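Local structure of nigritoxine (Vibrio nigripulchritudo, 5M41) at residues Y79-M89 / G94-N104. The protein is a bacterial toxin that acts on crustaceans and insects. Sequence-based numbering, arbitrary orientation.
Sequences YTYGATNMFFM and GSKTGILVNLN
F87 and V101 form a hydrogen-bonded pair at the middle of an antiparallel beta hairpin, V101 N giving a nearly straight bond to F87 O (3.0 Å, 170°). M89 and I99 repeat the pattern toward the loop: M89 N reaches I99 O at 2.7 Å, whereas I99 N approaches M89 O from above the carbonyl plane. At the other end L103 N, just past the end of strand 98-102, bonds to O of N85 (2.8 Å), the third residue of the type II turn A83-M86.

On one face of the sheet F87 and V101 lie side by side. With CG held between the backbone N and carbonyl carbon (chi1 56°), the F87 ring turns a face to V101, whose CB sits 3.7 Å from the ring centroid in a CH-pi contact; M89 SD touches V101 CG2 more loosely. On the other face, L100 CD1 packs against Y81 CE2 (3.6 Å) and M86 CE, while the F88 ring lies against the backbone of T97-I99, one face over I99 and its edge at T97 O.

Among side-chain polar groups, Y79 OH donates to S95 O (2.7 Å) and ties the adjacent strand to the hairpin loop, where S95 OG accepts from T97 N in an ST turn; S95 OG and T97 OG1 are also hydrogen-bonded to the D91 carboxylate.

Strands 77-80 and 110-113 flank the hairpin within a five-stranded antiparallel sheet. Its F87, M89, I99 and L103 side packs on helices 34-54 and 177-191.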
ATOM      1  N   TYR A  79     -27.105   2.911 -45.569  1.00 40.30           N
ATOM      2  CA  TYR A  79     -26.171   3.558 -46.482  1.00 40.47           C
ATOM      3  C   TYR A  79     -24.920   3.980 -45.709  1.00 39.88           C
ATOM      4  O   TYR A  79     -25.026   4.546 -44.621  1.00 39.06           O
ATOM      5  CB  TYR A  79     -26.768   4.796 -47.143  1.00 42.85           C
ATOM      6  CG  TYR A  79     -28.100   4.602 -47.854  1.00 44.46           C
ATOM      7  CD1 TYR A  79     -28.412   3.405 -48.487  1.00 46.63           C
ATOM      8  CD2 TYR A  79     -29.023   5.644 -47.933  1.00 46.85           C
ATOM      9  CE1 TYR A  79     -29.629   3.229 -49.147  1.00 46.87           C
ATOM     10  CE2 TYR A  79     -30.241   5.487 -48.596  1.00 47.50           C
ATOM     11  CZ  TYR A  79     -30.535   4.277 -49.201  1.00 48.43           C
ATOM     12  OH  TYR A  79     -31.729   4.086 -49.866  1.00 51.40           O
ATOM     13  N   THR A  80     -23.752   3.748 -46.301  1.00 38.23           N
ATOM     14  CA  THR A  80     -22.502   4.167 -45.710  1.00 38.88           C
ATOM     15  C   THR A  80     -21.981   5.404 -46.430  1.00 39.63           C
ATOM     16  O   THR A  80     -22.382   5.687 -47.560  1.00 40.83           O
ATOM     17  CB  THR A  80     -21.439   3.052 -45.765  1.00 38.94           C
ATOM     18  OG1 THR A  80     -21.261   2.637 -47.122  1.00 41.80           O
ATOM     19  CG2 THR A  80     -21.871   1.877 -44.903  1.00 37.73           C
ATOM     20  N   TYR A  81     -21.100   6.127 -45.756  1.00 38.64           N
ATOM     21  CA  TYR A  81     -20.646   7.434 -46.198  1.00 39.70           C
ATOM     22  C   TYR A  81     -19.158   7.504 -45.965  1.00 40.15           C
ATOM     23  O   TYR A  81     -18.638   6.872 -45.031  1.00 38.62           O
ATOM     24  CB  TYR A  81     -21.225   8.504 -45.276  1.00 41.34           C
ATOM     25  CG  TYR A  81     -22.711   8.769 -45.334  1.00 41.50           C
ATOM     26  CD1 TYR A  81     -23.365   8.949 -46.551  1.00 43.21           C
ATOM     27  CD2 TYR A  81     -23.437   8.939 -44.167  1.00 42.07           C
ATOM     28  CE1 TYR A  81     -24.728   9.240 -46.605  1.00 45.17           C
ATOM     29  CE2 TYR A  81     -24.801   9.222 -44.198  1.00 43.08           C
ATOM     30  CZ  TYR A  81     -25.432   9.377 -45.417  1.00 45.47           C
ATOM     31  OH  TYR A  81     -26.761   9.679 -45.453  1.00 46.36           O
ATOM     32  N   GLY A  82     -18.488   8.342 -46.741  1.00 40.46           N
ATOM     33  CA  GLY A  82     -17.138   8.795 -46.372  1.00 37.47           C
ATOM     34  C   GLY A  82     -17.198   9.777 -45.213  1.00 36.51           C
ATOM     35  O   GLY A  82     -16.772  10.913 -45.348  1.00 36.20           O
ATOM     36  N   ALA A  83     -17.712   9.338 -44.061  1.00 34.17           N
ATOM     37  CA  ALA A  83     -17.887  10.221 -42.916  1.00 34.92           C
ATOM     38  C   ALA A  83     -17.764   9.395 -41.646  1.00 34.65           C
ATOM     39  O   ALA A  83     -18.433   8.386 -41.515  1.00 35.45           O
ATOM     40  CB  ALA A  83     -19.262  10.911 -42.976  1.00 33.80           C
ATOM     41  N   THR A  84     -16.930   9.824 -40.706  1.00 34.79           N
ATOM     42  CA  THR A  84     -16.705   9.041 -39.492  1.00 34.90           C
ATOM     43  C   THR A  84     -17.955   9.085 -38.599  1.00 34.58           C
ATOM     44  O   THR A  84     -18.626  10.107 -38.535  1.00 35.32           O
ATOM     45  CB  THR A  84     -15.471   9.581 -38.776  1.00 34.75           C
ATOM     46  OG1 THR A  84     -14.373   9.606 -39.702  1.00 35.00           O
ATOM     47  CG2 THR A  84     -15.120   8.743 -37.543  1.00 33.26           C
ATOM     48  N   ASN A  85     -18.305   7.968 -37.968  1.00 34.92           N
ATOM     49  CA  ASN A  85     -19.426   7.927 -36.998  1.00 33.58           C
ATOM     50  C   ASN A  85     -20.825   8.083 -37.599  1.00 33.62           C
ATOM     51  O   ASN A  85     -21.801   8.283 -36.862  1.00 34.93           O
ATOM     52  CB  ASN A  85     -19.248   9.002 -35.921  1.00 33.19           C
ATOM     53  CG  ASN A  85     -17.987   8.784 -35.078  1.00 34.62           C
ATOM     54  OD1 ASN A  85     -17.689   7.653 -34.670  1.00 33.31           O
ATOM     55  ND2 ASN A  85     -17.251   9.866 -34.806  1.00 31.71           N
ATOM     56  N   MET A  86     -20.923   8.054 -38.921  1.00 32.87           N
ATOM     57  CA  MET A  86     -22.187   8.396 -39.594  1.00 33.38           C
ATOM     58  C   MET A  86     -22.617   7.374 -40.604  1.00 34.13           C
ATOM     59  O   MET A  86     -21.783   6.721 -41.260  1.00 34.46           O
ATOM     60  CB  MET A  86     -22.065   9.761 -40.287  1.00 35.29           C
ATOM     61  CG  MET A  86     -21.794  10.916 -39.328  1.00 35.90           C
ATOM     62  SD  MET A  86     -21.455  12.474 -40.179  1.00 39.66           S
ATOM     63  CE  MET A  86     -22.984  12.623 -41.113  1.00 38.30           C
ATOM     64  N   PHE A  87     -23.933   7.219 -40.717  1.00 35.81           N
ATOM     65  CA  PHE A  87     -24.545   6.328 -41.692  1.00 36.21           C
ATOM     66  C   PHE A  87     -26.012   6.744 -41.832  1.00 37.54           C
ATOM     67  O   PHE A  87     -26.484   7.566 -41.066  1.00 38.84           O
ATOM     68  CB  PHE A  87     -24.433   4.838 -41.268  1.00 34.49           C
ATOM     69  CG  PHE A  87     -25.018   4.541 -39.905  1.00 35.17           C
ATOM     70  CD1 PHE A  87     -26.358   4.147 -39.764  1.00 34.49           C
ATOM     71  CD2 PHE A  87     -24.230   4.655 -38.752  1.00 33.94           C
ATOM     72  CE1 PHE A  87     -26.904   3.872 -38.511  1.00 34.91           C
ATOM     73  CE2 PHE A  87     -24.783   4.371 -37.491  1.00 34.52           C
ATOM     74  CZ  PHE A  87     -26.104   3.969 -37.374  1.00 33.92           C
ATOM     75  N   PHE A  88     -26.708   6.171 -42.815  1.00 39.69           N
ATOM     76  CA  PHE A  88     -28.136   6.469 -43.064  1.00 41.34           C
ATOM     77  C   PHE A  88     -28.991   5.220 -42.966  1.00 41.30           C
ATOM     78  O   PHE A  88     -28.600   4.147 -43.461  1.00 40.91           O
ATOM     79  CB  PHE A  88     -28.314   7.045 -44.471  1.00 42.47           C
ATOM     80  CG  PHE A  88     -29.599   7.832 -44.664  1.00 43.46           C
ATOM     81  CD1 PHE A  88     -29.730   9.119 -44.148  1.00 42.76           C
ATOM     82  CD2 PHE A  88     -30.639   7.307 -45.411  1.00 44.15           C
ATOM     83  CE1 PHE A  88     -30.896   9.850 -44.341  1.00 44.46           C
ATOM     84  CE2 PHE A  88     -31.818   8.037 -45.612  1.00 45.08           C
ATOM     85  CZ  PHE A  88     -31.932   9.316 -45.087  1.00 44.35           C
ATOM     86  N   MET A  89     -30.162   5.365 -42.346  1.00 42.06           N
ATOM     87  CA  MET A  89     -31.138   4.295 -42.288  1.00 44.90           C
ATOM     88  C   MET A  89     -32.349   4.695 -43.150  1.00 47.90           C
ATOM     89  O   MET A  89     -33.220   5.443 -42.703  1.00 45.86           O
ATOM     90  CB  MET A  89     -31.559   4.038 -40.848  1.00 46.51           C
ATOM     91  CG  MET A  89     -30.375   3.923 -39.891  1.00 44.53           C
ATOM     92  SD  MET A  89     -30.962   3.638 -38.219  1.00 49.00           S
ATOM     93  CE  MET A  89     -31.556   1.966 -38.474  1.00 47.08           C
ATOM     94  N   GLY A  94     -33.903   1.852 -51.243  1.00 60.39           N
ATOM     95  CA  GLY A  94     -33.531   2.871 -52.236  1.00 58.23           C
ATOM     96  C   GLY A  94     -34.069   4.268 -51.947  1.00 57.25           C
ATOM     97  O   GLY A  94     -33.895   5.188 -52.744  1.00 55.25           O
ATOM     98  N   SER A  95     -34.726   4.432 -50.804  1.00 57.93           N
ATOM     99  CA  SER A  95     -35.246   5.735 -50.408  1.00 59.30           C
ATOM    100  C   SER A  95     -34.144   6.751 -50.077  1.00 60.21           C
ATOM    101  O   SER A  95     -33.085   6.409 -49.527  1.00 58.99           O
ATOM    102  CB  SER A  95     -36.211   5.592 -49.229  1.00 58.27           C
ATOM    103  OG  SER A  95     -36.680   6.868 -48.816  1.00 56.69           O
ATOM    104  N   LYS A  96     -34.410   8.003 -50.416  1.00 57.97           N
ATOM    105  CA  LYS A  96     -33.571   9.119 -50.011  1.00 58.44           C
ATOM    106  C   LYS A  96     -34.037   9.713 -48.680  1.00 54.62           C
ATOM    107  O   LYS A  96     -33.483  10.685 -48.194  1.00 55.97           O
ATOM    108  CB  LYS A  96     -33.586  10.191 -51.090  1.00 62.23           C
ATOM    109  CG  LYS A  96     -32.891   9.782 -52.374  1.00 68.48           C
ATOM    110  CD  LYS A  96     -33.264  10.744 -53.495  1.00 71.46           C
ATOM    111  CE  LYS A  96     -32.190  10.813 -54.571  1.00 75.44           C
ATOM    112  NZ  LYS A  96     -31.852   9.470 -55.119  1.00 74.76           N
ATOM    113  N   THR A  97     -35.069   9.137 -48.088  1.00 54.03           N
ATOM    114  CA  THR A  97     -35.545   9.644 -46.806  1.00 52.12           C
ATOM    115  C   THR A  97     -35.392   8.554 -45.764  1.00 48.54           C
ATOM    116  O   THR A  97     -35.260   7.392 -46.110  1.00 48.05           O
ATOM    117  CB  THR A  97     -37.014  10.143 -46.881  1.00 52.15           C
ATOM    118  OG1 THR A  97     -37.896   9.035 -47.078  1.00 52.18           O
ATOM    119  CG2 THR A  97     -37.193  11.117 -48.022  1.00 53.15           C
ATOM    120  N   GLY A  98     -35.426   8.951 -44.496  1.00 49.57           N
ATOM    121  CA  GLY A  98     -35.138   8.073 -43.364  1.00 48.67           C
ATOM    122  C   GLY A  98     -34.354   8.822 -42.297  1.00 50.06           C
ATOM    123  O   GLY A  98     -34.641   9.995 -42.017  1.00 48.82           O
ATOM    124  N   ILE A  99     -33.357   8.157 -41.702  1.00 46.34           N
ATOM    125  CA  ILE A  99     -32.705   8.682 -40.506  1.00 45.32           C
ATOM    126  C   ILE A  99     -31.187   8.746 -40.684  1.00 43.79           C
ATOM    127  O   ILE A  99     -30.561   7.741 -41.025  1.00 41.94           O
ATOM    128  CB  ILE A  99     -33.065   7.833 -39.264  1.00 46.96           C
ATOM    129  CG1 ILE A  99     -34.573   7.927 -38.960  1.00 48.51           C
ATOM    130  CG2 ILE A  99     -32.237   8.264 -38.055  1.00 45.88           C
ATOM    131  CD1 ILE A  99     -34.997   7.169 -37.720  1.00 49.01           C
ATOM    132  N   LEU A 100     -30.635   9.938 -40.471  1.00 42.41           N
ATOM    133  CA  LEU A 100     -29.213  10.179 -40.483  1.00 42.75           C
ATOM    134  C   LEU A 100     -28.711   9.991 -39.061  1.00 41.94           C
ATOM    135  O   LEU A 100     -29.217  10.636 -38.149  1.00 43.97           O
ATOM    136  CB  LEU A 100     -28.922  11.620 -40.939  1.00 41.74           C
ATOM    137  CG  LEU A 100     -27.462  12.046 -40.790  1.00 40.54           C
ATOM    138  CD1 LEU A 100     -26.566  11.240 -41.736  1.00 38.93           C
ATOM    139  CD2 LEU A 100     -27.343  13.531 -41.089  1.00 39.77           C
ATOM    140  N   VAL A 101     -27.745   9.093 -38.878  1.00 40.51           N
ATOM    141  CA  VAL A 101     -27.146   8.860 -37.556  1.00 37.68           C
ATOM    142  C   VAL A 101     -25.738   9.472 -37.485  1.00 37.63           C
ATOM    143  O   VAL A 101     -24.949   9.333 -38.434  1.00 38.00           O
ATOM    144  CB  VAL A 101     -27.119   7.356 -37.219  1.00 38.20           C
ATOM    145  CG1 VAL A 101     -26.439   7.114 -35.863  1.00 35.45           C
ATOM    146  CG2 VAL A 101     -28.562   6.792 -37.193  1.00 36.90           C
ATOM    147  N   ASN A 102     -25.455  10.176 -36.382  1.00 36.86           N
ATOM    148  CA  ASN A 102     -24.121  10.648 -36.020  1.00 36.87           C
ATOM    149  C   ASN A 102     -23.860  10.165 -34.598  1.00 36.84           C
ATOM    150  O   ASN A 102     -24.313  10.765 -33.616  1.00 36.09           O
ATOM    151  CB  ASN A 102     -24.008  12.192 -36.095  1.00 37.06           C
ATOM    152  CG  ASN A 102     -22.605  12.707 -35.748  1.00 39.21           C
ATOM    153  OD1 ASN A 102     -21.693  11.931 -35.383  1.00 35.61           O
ATOM    154  ND2 ASN A 102     -22.426  14.028 -35.826  1.00 37.20           N
ATOM    155  N   LEU A 103     -23.114   9.074 -34.484  1.00 35.96           N
ATOM    156  CA  LEU A 103     -22.898   8.473 -33.173  1.00 35.12           C
ATOM    157  C   LEU A 103     -22.118   9.374 -32.232  1.00 35.10           C
ATOM    158  O   LEU A 103     -22.154   9.171 -31.010  1.00 36.05           O
ATOM    159  CB  LEU A 103     -22.209   7.112 -33.301  1.00 33.91           C
ATOM    160  CG  LEU A 103     -22.926   6.050 -34.127  1.00 33.89           C
ATOM    161  CD1 LEU A 103     -21.978   4.882 -34.331  1.00 32.90           C
ATOM    162  CD2 LEU A 103     -24.226   5.583 -33.461  1.00 33.95           C
ATOM    163  N   ASN A 104     -21.421  10.372 -32.778  1.00 33.58           N
ATOM    164  CA  ASN A 104     -20.606  11.269 -31.943  1.00 34.10           C
ATOM    165  C   ASN A 104     -21.242  12.640 -31.682  1.00 38.27           C
ATOM    166  O   ASN A 104     -20.566  13.547 -31.192  1.00 38.45           O
ATOM    167  CB  ASN A 104     -19.205  11.463 -32.548  1.00 32.15           C
ATOM    168  CG  ASN A 104     -18.179  11.878 -31.506  1.00 31.81           C
ATOM    169  OD1 ASN A 104     -18.193  11.353 -30.400  1.00 32.85           O
ATOM    170  ND2 ASN A 104     -17.299  12.818 -31.840  1.00 30.80           N
TER